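Local coordinates for lipocalin allergen (Canis lupus familiaris, PDB 4ODD), which is a dog allergen of the lipocalin family that probably binds small molecules, at residues Arg35-Gly40 with Gly149-Cys154; Gly13-Leu18 with Met117-His122; Lys49-Phe54 with Glu64-Ala69; Ile28-Pro33 with Tyr55-Gly60. All blocks are in the same frame, centred on the assembly; numbering follows the deposited sequence.

Contact 1 (Arg35-Gly40 with Gly149-Cys154); sequences RIYLRG and GDTDNC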
# COMPACT_ATOMS: atom_id res chain seq x y z
N ARG A 35 1.56 -8.68 -1.43
CA ARG A 35 2.09 -8.46 -2.77
C ARG A 35 0.97 -7.81 -3.59
O ARG A 35 0.30 -8.45 -4.40
CB ARG A 35 2.57 -9.78 -3.39
CG ARG A 35 3.51 -9.62 -4.58
CD ARG A 35 4.07 -10.95 -5.03
NE ARG A 35 4.87 -10.85 -6.25
CZ ARG A 35 6.19 -10.69 -6.28
NH1 ARG A 35 6.88 -10.60 -5.15
NH2 ARG A 35 6.82 -10.60 -7.44
N ILE A 36 0.77 -6.52 -3.35
CA ILE A 36 -0.41 -5.79 -3.79
C ILE A 36 -0.16 -4.97 -5.05
O ILE A 36 0.76 -4.15 -5.12
CB ILE A 36 -0.88 -4.79 -2.71
CG1 ILE A 36 -1.27 -5.53 -1.44
CG2 ILE A 36 -2.05 -3.97 -3.22
CD1 ILE A 36 -2.29 -6.58 -1.69
N TYR A 37 -1.01 -5.17 -6.04
CA TYR A 37 -0.92 -4.35 -7.23
C TYR A 37 -2.07 -3.38 -7.23
O TYR A 37 -3.22 -3.75 -7.46
CB TYR A 37 -0.91 -5.20 -8.50
CG TYR A 37 0.33 -6.06 -8.58
CD1 TYR A 37 1.53 -5.53 -9.06
CD2 TYR A 37 0.31 -7.39 -8.18
CE1 TYR A 37 2.68 -6.32 -9.15
CE2 TYR A 37 1.44 -8.18 -8.26
CZ TYR A 37 2.62 -7.64 -8.74
OH TYR A 37 3.74 -8.44 -8.81
N LEU A 38 -1.76 -2.14 -6.91
CA LEU A 38 -2.79 -1.12 -6.86
C LEU A 38 -3.38 -0.82 -8.21
O LEU A 38 -2.70 -0.89 -9.24
CB LEU A 38 -2.27 0.15 -6.21
CG LEU A 38 -2.91 0.04 -4.83
CD1 LEU A 38 -1.88 0.20 -3.71
CD2 LEU A 38 -4.11 0.99 -4.67
N ARG A 39 -4.67 -0.52 -8.19
CA ARG A 39 -5.33 0.01 -9.37
C ARG A 39 -5.80 1.41 -9.08
O ARG A 39 -5.58 2.33 -9.87
CB ARG A 39 -6.49 -0.88 -9.81
CG ARG A 39 -6.03 -2.21 -10.44
CD ARG A 39 -5.22 -1.95 -11.71
NE ARG A 39 -4.76 -3.18 -12.34
CZ ARG A 39 -3.52 -3.66 -12.22
NH1 ARG A 39 -2.62 -3.01 -11.49
NH2 ARG A 39 -3.18 -4.78 -12.82
N GLY A 40 -6.43 1.61 -7.92
CA GLY A 40 -6.87 2.94 -7.56
C GLY A 40 -7.35 3.09 -6.14
O GLY A 40 -7.59 2.12 -5.42
N GLY A 149 6.99 -2.86 -9.82
CA GLY A 149 6.75 -2.07 -11.01
C GLY A 149 6.73 -2.82 -12.33
O GLY A 149 6.03 -2.42 -13.27
N ASP A 150 7.49 -3.91 -12.43
CA ASP A 150 7.65 -4.61 -13.72
C ASP A 150 7.02 -6.00 -13.78
O ASP A 150 7.23 -6.74 -14.75
CB ASP A 150 9.13 -4.71 -14.08
CG ASP A 150 9.92 -5.52 -13.06
OD1 ASP A 150 9.29 -6.12 -12.16
OD2 ASP A 150 11.17 -5.53 -13.16
N THR A 151 6.27 -6.36 -12.75
CA THR A 151 5.61 -7.67 -12.70
C THR A 151 4.09 -7.55 -12.63
O THR A 151 3.40 -8.53 -12.29
CB THR A 151 6.11 -8.52 -11.52
OG1 THR A 151 6.08 -7.76 -10.31
CG2 THR A 151 7.54 -8.96 -11.78
N ASP A 152 3.59 -6.37 -12.96
CA ASP A 152 2.15 -6.13 -12.90
C ASP A 152 1.50 -6.63 -14.18
O ASP A 152 1.23 -5.85 -15.08
CB ASP A 152 1.84 -4.66 -12.69
CG ASP A 152 0.41 -4.43 -12.23
OD1 ASP A 152 -0.36 -5.43 -12.23
OD2 ASP A 152 0.07 -3.27 -11.89
N ASN A 153 1.24 -7.93 -14.23
CA ASN A 153 0.67 -8.54 -15.41
C ASN A 153 -0.83 -8.75 -15.28
O ASN A 153 -1.44 -9.46 -16.09
CB ASN A 153 1.36 -9.88 -15.70
CG ASN A 153 1.16 -10.90 -14.58
OD1 ASN A 153 0.13 -11.58 -14.52
ND2 ASN A 153 2.14 -11.01 -13.70
N CYS A 154 -1.44 -8.14 -14.27
CA CYS A 154 -2.87 -8.29 -14.05
C CYS A 154 -3.69 -7.30 -14.88
O CYS A 154 -3.16 -6.28 -15.33
CB CYS A 154 -3.19 -8.17 -12.55
SG CYS A 154 -2.58 -9.55 -11.57
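The two terminal nitrogens of Arg39 meet the two oxygens of Asp152, one to each: NH1 of Arg39 lies 2.7 Å from OD2 of Asp152, and NH2 of Arg39 lies 3.0 Å from OD1. OD2 offers its syn lone pair and OD1 is also met on the syn side, but the two flat groups are twisted 38° against each other, so this two-pronged salt bridge is not coplanar. Arg39 reaches the acid through a bend at chi2 (-62°), which turns the chain out of line with its first bonds. NH1 then also donates to Leu38 O at 3.1 Å, from above that carbonyl's plane, while NE bonds to Pro155 O; together these bonds fix the rotation of the guanidinium. Asp152, at the centre of an inverse gamma turn, has CG opposite its nitrogen (chi1 -163°), which brings the carboxylate to Arg39 and Tyr37. The Asp152 side chain and the Tyr37 ring lie side by side, pointing opposite ways, CD1 of Tyr37 lying 3.5 Å from CG of Asp152. At the far end of the ring the OH of Tyr37 bonds to OG1 of Thr151 at 2.9 Å, with OG1 lying in the ring plane. CB of Cys154 packs 3.4 Å from NH2 of Arg39. The loop 149-154 follows strand 145-147 and lies against the start of strand 36-44, where Arg39 and Gly40 form a classic beta bulge opposite Asn53 of strand 49-57. Cys154 is joined by a disulfide to Cys62 of strand 62-71, and the backbone of Gly149 bonds to Leu18 of strand 13-22.

Contact 2 (Gly13-Leu18 with Met117-His122); sequences GPWKTL and MGRGAH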
# COMPACT_ATOMS: atom_id res chain seq x y z
N GLY A 13 -8.08 8.42 -7.04
CA GLY A 13 -7.69 8.17 -8.41
C GLY A 13 -6.79 6.97 -8.60
O GLY A 13 -6.61 6.15 -7.70
N PRO A 14 -6.21 6.85 -9.79
CA PRO A 14 -5.47 5.64 -10.14
C PRO A 14 -4.12 5.61 -9.42
O PRO A 14 -3.53 6.67 -9.13
CB PRO A 14 -5.28 5.78 -11.65
CG PRO A 14 -5.22 7.27 -11.89
CD PRO A 14 -6.19 7.86 -10.87
N TRP A 15 -3.63 4.40 -9.13
CA TRP A 15 -2.31 4.22 -8.57
C TRP A 15 -1.75 2.90 -9.03
O TRP A 15 -2.51 1.95 -9.28
CB TRP A 15 -2.39 4.23 -7.05
CG TRP A 15 -2.67 5.57 -6.50
CD1 TRP A 15 -3.85 6.00 -5.96
CD2 TRP A 15 -1.77 6.68 -6.43
NE1 TRP A 15 -3.73 7.31 -5.55
CE2 TRP A 15 -2.46 7.75 -5.83
CE3 TRP A 15 -0.44 6.87 -6.83
CZ2 TRP A 15 -1.88 9.00 -5.61
CZ3 TRP A 15 0.15 8.11 -6.61
CH2 TRP A 15 -0.58 9.16 -6.01
N LYS A 16 -0.43 2.84 -9.13
CA LYS A 16 0.26 1.63 -9.52
C LYS A 16 1.29 1.36 -8.42
O LYS A 16 1.91 2.29 -7.89
CB LYS A 16 0.94 1.83 -10.87
CG LYS A 16 1.99 0.76 -11.20
CD LYS A 16 2.68 1.02 -12.55
CE LYS A 16 3.65 -0.13 -12.90
NZ LYS A 16 2.98 -1.47 -12.88
N THR A 17 1.47 0.09 -8.05
CA THR A 17 2.46 -0.23 -7.03
C THR A 17 3.86 -0.25 -7.64
O THR A 17 4.08 -0.92 -8.64
CB THR A 17 2.22 -1.59 -6.36
OG1 THR A 17 0.85 -1.69 -5.95
CG2 THR A 17 3.14 -1.73 -5.15
N LEU A 18 4.78 0.48 -7.04
CA LEU A 18 6.18 0.45 -7.46
C LEU A 18 7.03 -0.41 -6.52
O LEU A 18 7.66 -1.39 -6.95
CB LEU A 18 6.74 1.87 -7.52
CG LEU A 18 6.42 2.65 -8.80
CD1 LEU A 18 5.12 2.18 -9.43
CD2 LEU A 18 6.40 4.14 -8.56
N MET A 117 3.76 4.03 -4.25
CA MET A 117 2.80 3.88 -5.33
C MET A 117 2.98 5.04 -6.27
O MET A 117 3.22 6.18 -5.84
CB MET A 117 1.38 3.85 -4.79
CG MET A 117 1.02 2.58 -4.04
SD MET A 117 -0.26 2.95 -2.82
CE MET A 117 0.66 4.08 -1.77
N GLY A 118 2.86 4.77 -7.57
CA GLY A 118 3.08 5.80 -8.56
C GLY A 118 1.83 6.13 -9.33
O GLY A 118 0.93 5.32 -9.47
N ARG A 119 1.78 7.37 -9.82
CA ARG A 119 0.78 7.82 -10.76
C ARG A 119 1.45 7.83 -12.13
O ARG A 119 2.03 8.83 -12.53
CB ARG A 119 0.37 9.25 -10.41
CG ARG A 119 -1.02 9.66 -10.86
CD ARG A 119 -2.08 9.19 -9.89
NE ARG A 119 -2.54 10.25 -9.00
CZ ARG A 119 -3.67 10.20 -8.28
NH1 ARG A 119 -4.45 9.13 -8.35
NH2 ARG A 119 -4.02 11.22 -7.50
N GLY A 120 1.40 6.72 -12.86
CA GLY A 120 1.98 6.67 -14.20
C GLY A 120 3.42 6.18 -14.32
O GLY A 120 3.72 5.04 -13.99
N ALA A 121 4.31 7.05 -14.81
CA ALA A 121 5.72 6.70 -14.96
C ALA A 121 6.66 7.81 -14.46
O ALA A 121 6.33 8.52 -13.51
CB ALA A 121 6.03 6.36 -16.42
N HIS A 122 7.82 7.95 -15.10
CA HIS A 122 8.77 9.03 -14.81
C HIS A 122 8.98 9.29 -13.32
O HIS A 122 9.16 10.44 -12.89
CB HIS A 122 8.32 10.32 -15.52
CG HIS A 122 6.85 10.58 -15.43
ND1 HIS A 122 6.27 11.31 -14.42
CD2 HIS A 122 5.83 10.18 -16.23
CE1 HIS A 122 4.96 11.36 -14.60
NE2 HIS A 122 4.67 10.68 -15.69
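The guanidinium of Arg119 lies flat on the indole of Trp15, with planes 15° apart and centres 4.0 Å from each other. CZ2 of Trp15 sits over the middle of the guanidinium, 3.4 Å from CZ of Arg119, whereas NH1 lies above the indole toward its rim. The cation-pi interaction with the six-membered ring is therefore off-centre, and the methylene CD of Arg119 takes the place over that ring's middle in a CH-pi contact. Arg119 achieves this by leaving its backbone with CG opposite the nitrogen and then bending at both chi2 (83°) and chi3 (101°), which lays the chain along the indole face. NH1 donates to Pro14 O at 2.7 Å, meeting this carbonyl tilted from its plane, and NH2 makes a weak bond to Ser12 O. The indole has its own tether, NE1 donating to Val11 O. Away from the stacked group, CE3 of Trp15 comes within 4.1 Å of CB of Met117. The strands pair just beyond: Lys16 and Gly118 form an antiparallel hydrogen-bonded pair, with Lys16 N to Gly118 O at 2.8 Å and Gly118 N to Lys16 O at 2.7 Å. CD2 of Leu18 packs 3.7 Å from CA of Gly118, over the backbone of this glycine. Gly13-Pro14-Trp15 is the Gly-X-Trp signature at the start of the first barrel strand of lipocalins, and an arginine from just after the last strand of the barrel, stacked on that tryptophan at the closed end, is a hallmark of the lipocalin fold.

Contact 3 (Lys49-Phe54 with Glu64-Ala69); sequences KMLFNF and ENSVGA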
# COMPACT_ATOMS: atom_id res chain seq x y z
N LYS A 49 -14.90 7.43 4.47
CA LYS A 49 -14.59 6.07 4.02
C LYS A 49 -13.57 6.09 2.88
O LYS A 49 -13.50 7.05 2.12
CB LYS A 49 -15.87 5.36 3.57
CG LYS A 49 -16.89 5.10 4.69
CD LYS A 49 -16.60 3.78 5.40
CE LYS A 49 -16.95 3.85 6.89
NZ LYS A 49 -16.36 2.68 7.63
N MET A 50 -12.76 5.04 2.77
CA MET A 50 -11.84 4.89 1.64
C MET A 50 -12.05 3.56 1.00
O MET A 50 -12.40 2.58 1.67
CB MET A 50 -10.39 5.01 2.08
CG MET A 50 -9.82 6.40 1.96
SD MET A 50 -8.13 6.48 2.58
CE MET A 50 -7.20 5.88 1.17
N LEU A 51 -11.83 3.50 -0.31
CA LEU A 51 -11.86 2.23 -1.02
C LEU A 51 -10.52 1.99 -1.73
O LEU A 51 -10.08 2.80 -2.54
CB LEU A 51 -13.03 2.19 -2.01
CG LEU A 51 -13.27 0.81 -2.63
CD1 LEU A 51 -14.03 -0.08 -1.65
CD2 LEU A 51 -13.98 0.88 -3.96
N PHE A 52 -9.86 0.88 -1.41
CA PHE A 52 -8.64 0.49 -2.11
C PHE A 52 -8.96 -0.59 -3.12
O PHE A 52 -9.53 -1.63 -2.77
CB PHE A 52 -7.58 -0.03 -1.14
CG PHE A 52 -7.19 0.97 -0.10
CD1 PHE A 52 -6.08 1.77 -0.27
CD2 PHE A 52 -7.97 1.14 1.05
CE1 PHE A 52 -5.74 2.71 0.69
CE2 PHE A 52 -7.63 2.08 2.01
CZ PHE A 52 -6.52 2.86 1.83
N ASN A 53 -8.61 -0.32 -4.37
CA ASN A 53 -8.83 -1.29 -5.42
C ASN A 53 -7.48 -1.79 -5.93
O ASN A 53 -6.60 -0.99 -6.30
CB ASN A 53 -9.66 -0.65 -6.53
CG ASN A 53 -9.86 -1.57 -7.70
OD1 ASN A 53 -9.30 -1.36 -8.79
ND2 ASN A 53 -10.64 -2.63 -7.48
N PHE A 54 -7.31 -3.11 -5.94
CA PHE A 54 -6.01 -3.68 -6.27
C PHE A 54 -6.08 -5.16 -6.59
O PHE A 54 -7.08 -5.81 -6.31
CB PHE A 54 -5.05 -3.47 -5.11
CG PHE A 54 -5.47 -4.17 -3.85
CD1 PHE A 54 -5.09 -5.48 -3.59
CD2 PHE A 54 -6.24 -3.51 -2.90
CE1 PHE A 54 -5.47 -6.12 -2.41
CE2 PHE A 54 -6.63 -4.13 -1.73
CZ PHE A 54 -6.25 -5.43 -1.48
N GLU A 64 -8.99 -9.53 -8.15
CA GLU A 64 -9.29 -8.14 -7.86
C GLU A 64 -9.86 -7.99 -6.46
O GLU A 64 -10.62 -8.84 -6.00
CB GLU A 64 -10.28 -7.57 -8.89
CG GLU A 64 -10.51 -6.08 -8.75
CD GLU A 64 -11.29 -5.51 -9.91
OE1 GLU A 64 -11.75 -6.30 -10.76
OE2 GLU A 64 -11.43 -4.27 -9.96
N ASN A 65 -9.47 -6.90 -5.79
CA ASN A 65 -9.97 -6.57 -4.45
C ASN A 65 -10.49 -5.16 -4.41
O ASN A 65 -9.98 -4.27 -5.10
CB ASN A 65 -8.88 -6.72 -3.38
CG ASN A 65 -8.42 -8.17 -3.19
OD1 ASN A 65 -7.55 -8.66 -3.91
ND2 ASN A 65 -9.00 -8.86 -2.21
N SER A 66 -11.52 -4.96 -3.60
CA SER A 66 -12.05 -3.63 -3.31
C SER A 66 -12.34 -3.53 -1.81
O SER A 66 -13.38 -3.98 -1.33
CB SER A 66 -13.30 -3.32 -4.15
OG SER A 66 -12.92 -2.81 -5.41
N VAL A 67 -11.39 -2.96 -1.08
CA VAL A 67 -11.44 -3.01 0.36
C VAL A 67 -11.87 -1.68 0.96
O VAL A 67 -11.31 -0.63 0.65
CB VAL A 67 -10.10 -3.46 0.96
CG1 VAL A 67 -10.13 -3.33 2.48
CG2 VAL A 67 -9.79 -4.90 0.53
N GLY A 68 -12.89 -1.74 1.81
CA GLY A 68 -13.41 -0.57 2.49
C GLY A 68 -12.67 -0.29 3.78
O GLY A 68 -12.20 -1.21 4.47
N ALA A 69 -12.55 0.99 4.10
CA ALA A 69 -11.81 1.40 5.29
C ALA A 69 -12.43 2.67 5.77
O ALA A 69 -13.06 3.38 5.00
CB ALA A 69 -10.35 1.63 4.95
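CB of Asn65 rests on one face of the Phe54 ring, 3.6 Å from its centroid, in a CH-pi contact between members of a hydrogen-bonded pair. Phe54 stands with CG between its backbone nitrogen and carbonyl carbon (chi1 63°), which carries the ring across to the neighbouring strand, where CE2 of Phe54 also meets CG2 of Val67 at 4.0 Å. On the same face of the sheet the edge of the Phe52 ring approaches Ala69, CE2 to CB being 4.0 Å. The reverse face, bearing Leu51, Asn53 and Ser66, is more polar. Here ND2 of Asn53 donates to OE2 of Glu64 at 3.1 Å, almost straight and to the anti lone pair of the carboxylate, and to OG of Ser66, also at 3.1 Å. Beneath these side chains run paired backbone bonds between Met50 and Ala69, Phe52 and Val67, and Phe54 and Asn65, among them Val67 N to Phe52 O at 2.8 Å. Segments 49-54 and 64-69, antiparallel at 163°, are parts of the two arms of the hairpin of strands 49-57 and 62-71. Farther out, Tyr81 stacks edge-to-face with Phe54 and Phe87 does the same with Phe52, while Ile77 touches both Met50 and Ala69. Strand 36-44 pairs along the other edge of strand 49-57, Ile36 packing on Phe54 and Ile41 on Met50. Mostly aromatic and aliphatic groups on one face, though Asn65 is among them, and an amide-carboxylate-hydroxyl cluster beside Leu51 on the other are consistent with a barrel wall that turns a largely apolar surface toward a lipocalin cavity.

Contact 4 (Ile28-Pro33 with Tyr55-Gly60); sequences IGENGP and YVKVDG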
# COMPACT_ATOMS: atom_id res chain seq x y z
N ILE A 28 4.85 -10.41 1.45
CA ILE A 28 4.93 -9.70 0.18
C ILE A 28 5.61 -10.55 -0.88
O ILE A 28 5.88 -10.09 -1.99
CB ILE A 28 5.72 -8.40 0.33
CG1 ILE A 28 7.13 -8.70 0.86
CG2 ILE A 28 4.98 -7.42 1.26
CD1 ILE A 28 8.01 -7.47 1.05
N GLY A 29 5.92 -11.80 -0.52
CA GLY A 29 6.54 -12.72 -1.45
C GLY A 29 5.49 -13.26 -2.38
O GLY A 29 4.33 -12.84 -2.32
N GLU A 30 5.89 -14.21 -3.24
CA GLU A 30 4.94 -14.82 -4.14
C GLU A 30 3.83 -15.50 -3.34
O GLU A 30 4.10 -16.28 -2.43
CB GLU A 30 5.60 -15.81 -5.10
CG GLU A 30 4.71 -16.18 -6.30
CD GLU A 30 4.13 -14.96 -7.03
OE1 GLU A 30 4.73 -14.54 -8.05
OE2 GLU A 30 3.08 -14.42 -6.59
N ASN A 31 2.59 -15.16 -3.68
CA ASN A 31 1.44 -15.66 -2.96
C ASN A 31 1.21 -15.01 -1.60
O ASN A 31 0.33 -15.43 -0.86
CB ASN A 31 1.51 -17.17 -2.81
CG ASN A 31 0.22 -17.83 -3.20
OD1 ASN A 31 -0.16 -17.81 -4.37
ND2 ASN A 31 -0.48 -18.39 -2.22
N GLY A 32 1.99 -13.98 -1.28
CA GLY A 32 1.76 -13.19 -0.08
C GLY A 32 0.60 -12.23 -0.31
O GLY A 32 0.44 -11.69 -1.42
N PRO A 33 -0.21 -12.02 0.73
CA PRO A 33 -1.41 -11.19 0.59
C PRO A 33 -1.08 -9.70 0.47
O PRO A 33 -1.96 -8.90 0.16
CB PRO A 33 -2.20 -11.47 1.87
CG PRO A 33 -1.17 -11.89 2.87
CD PRO A 33 -0.08 -12.60 2.08
N TYR A 55 -5.01 -5.69 -7.17
CA TYR A 55 -4.92 -7.12 -7.45
C TYR A 55 -3.86 -7.79 -6.58
O TYR A 55 -2.84 -7.20 -6.24
CB TYR A 55 -4.60 -7.38 -8.93
CG TYR A 55 -5.77 -7.18 -9.88
CD1 TYR A 55 -6.62 -8.24 -10.20
CD2 TYR A 55 -6.00 -5.95 -10.48
CE1 TYR A 55 -7.68 -8.07 -11.08
CE2 TYR A 55 -7.06 -5.77 -11.36
CZ TYR A 55 -7.90 -6.83 -11.65
OH TYR A 55 -8.96 -6.65 -12.52
N VAL A 56 -4.14 -9.03 -6.18
CA VAL A 56 -3.12 -9.91 -5.63
C VAL A 56 -3.09 -11.16 -6.48
O VAL A 56 -4.12 -11.59 -7.01
CB VAL A 56 -3.45 -10.36 -4.18
CG1 VAL A 56 -3.08 -9.28 -3.20
CG2 VAL A 56 -4.93 -10.72 -4.05
N LYS A 57 -1.90 -11.74 -6.63
CA LYS A 57 -1.78 -13.03 -7.30
C LYS A 57 -2.11 -14.11 -6.26
O LYS A 57 -1.42 -14.24 -5.25
CB LYS A 57 -0.39 -13.23 -7.92
CG LYS A 57 -0.01 -12.30 -9.11
CD LYS A 57 1.44 -12.59 -9.61
CE LYS A 57 2.09 -11.43 -10.39
NZ LYS A 57 3.60 -11.57 -10.49
N VAL A 58 -3.19 -14.85 -6.49
CA VAL A 58 -3.58 -15.93 -5.59
C VAL A 58 -3.49 -17.29 -6.29
O VAL A 58 -4.39 -17.67 -7.05
CB VAL A 58 -5.01 -15.74 -5.04
CG1 VAL A 58 -5.47 -17.00 -4.31
CG2 VAL A 58 -5.07 -14.52 -4.13
N ASP A 59 -2.40 -18.01 -6.01
CA ASP A 59 -2.12 -19.28 -6.67
C ASP A 59 -1.93 -19.05 -8.17
O ASP A 59 -2.54 -19.74 -9.00
CB ASP A 59 -3.22 -20.31 -6.40
CG ASP A 59 -3.31 -20.69 -4.91
OD1 ASP A 59 -2.26 -20.74 -4.23
OD2 ASP A 59 -4.44 -20.92 -4.42
N GLY A 60 -1.09 -18.07 -8.49
CA GLY A 60 -0.81 -17.69 -9.87
C GLY A 60 -1.97 -17.04 -10.60
O GLY A 60 -1.90 -16.84 -11.82
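Val56 opens the contact by bringing CG1 to within 3.6 Å of Pro33 O; this carbonyl is also hydrogen-bonded by the hydroxyl of Tyr81, so the methyl group packs beside an oxygen that already has a polar partner. Next along, the extended chain of Lys57 crosses Glu30 at about a right angle. CD of Lys57 lies 3.9 Å from OE2 of Glu30, but NZ stays 4.0 Å from OE1, too far for a salt bridge. Glu30 spends OE2 instead on its neighbour, accepting the backbone N of Asn31 at 3.0 Å. The strand ends at Lys57; beyond Val58, Asp59 N donates to OD1 of Asn31 at 2.8 Å, in the plane of the amide carbonyl and on a lone pair. The carboxylate of Asp59 crosses that amide at a slant, their planes 23° apart. Asn31 itself is presented by a type II turn from Gly29 to Gly32, closed by Gly32 N to Gly29 O. Across this exposed surface, then, one directed hydrogen bond links the 29-32 turn to the residues just after strand 49-57, and the charged pair probably adds no more than a loose, solvent-screened attraction.

How the contacts relate
From the N terminus, Gly13-Leu18 begins the widest-reaching loop but one: contact 2 closes it at 117-122, joining the first and last strands of the barrel. Contact 4 follows, its 28-33 loop meeting 55-60 wholly inside that span. Contact 1 starts at 35-40 and ends at 149-154, so it crosses both contact 2 and contact 4 and brings the C-terminal tail onto the barrel wall. Contact 3, the local hairpin 49-54 with 64-69, nests within contacts 1 and 2 but crosses contact 4, with which it shares strand 49-57. Strand 36-44 lies between strands 13-22 and 49-57, and Thr17 OG1 links contacts 1 and 2 directly.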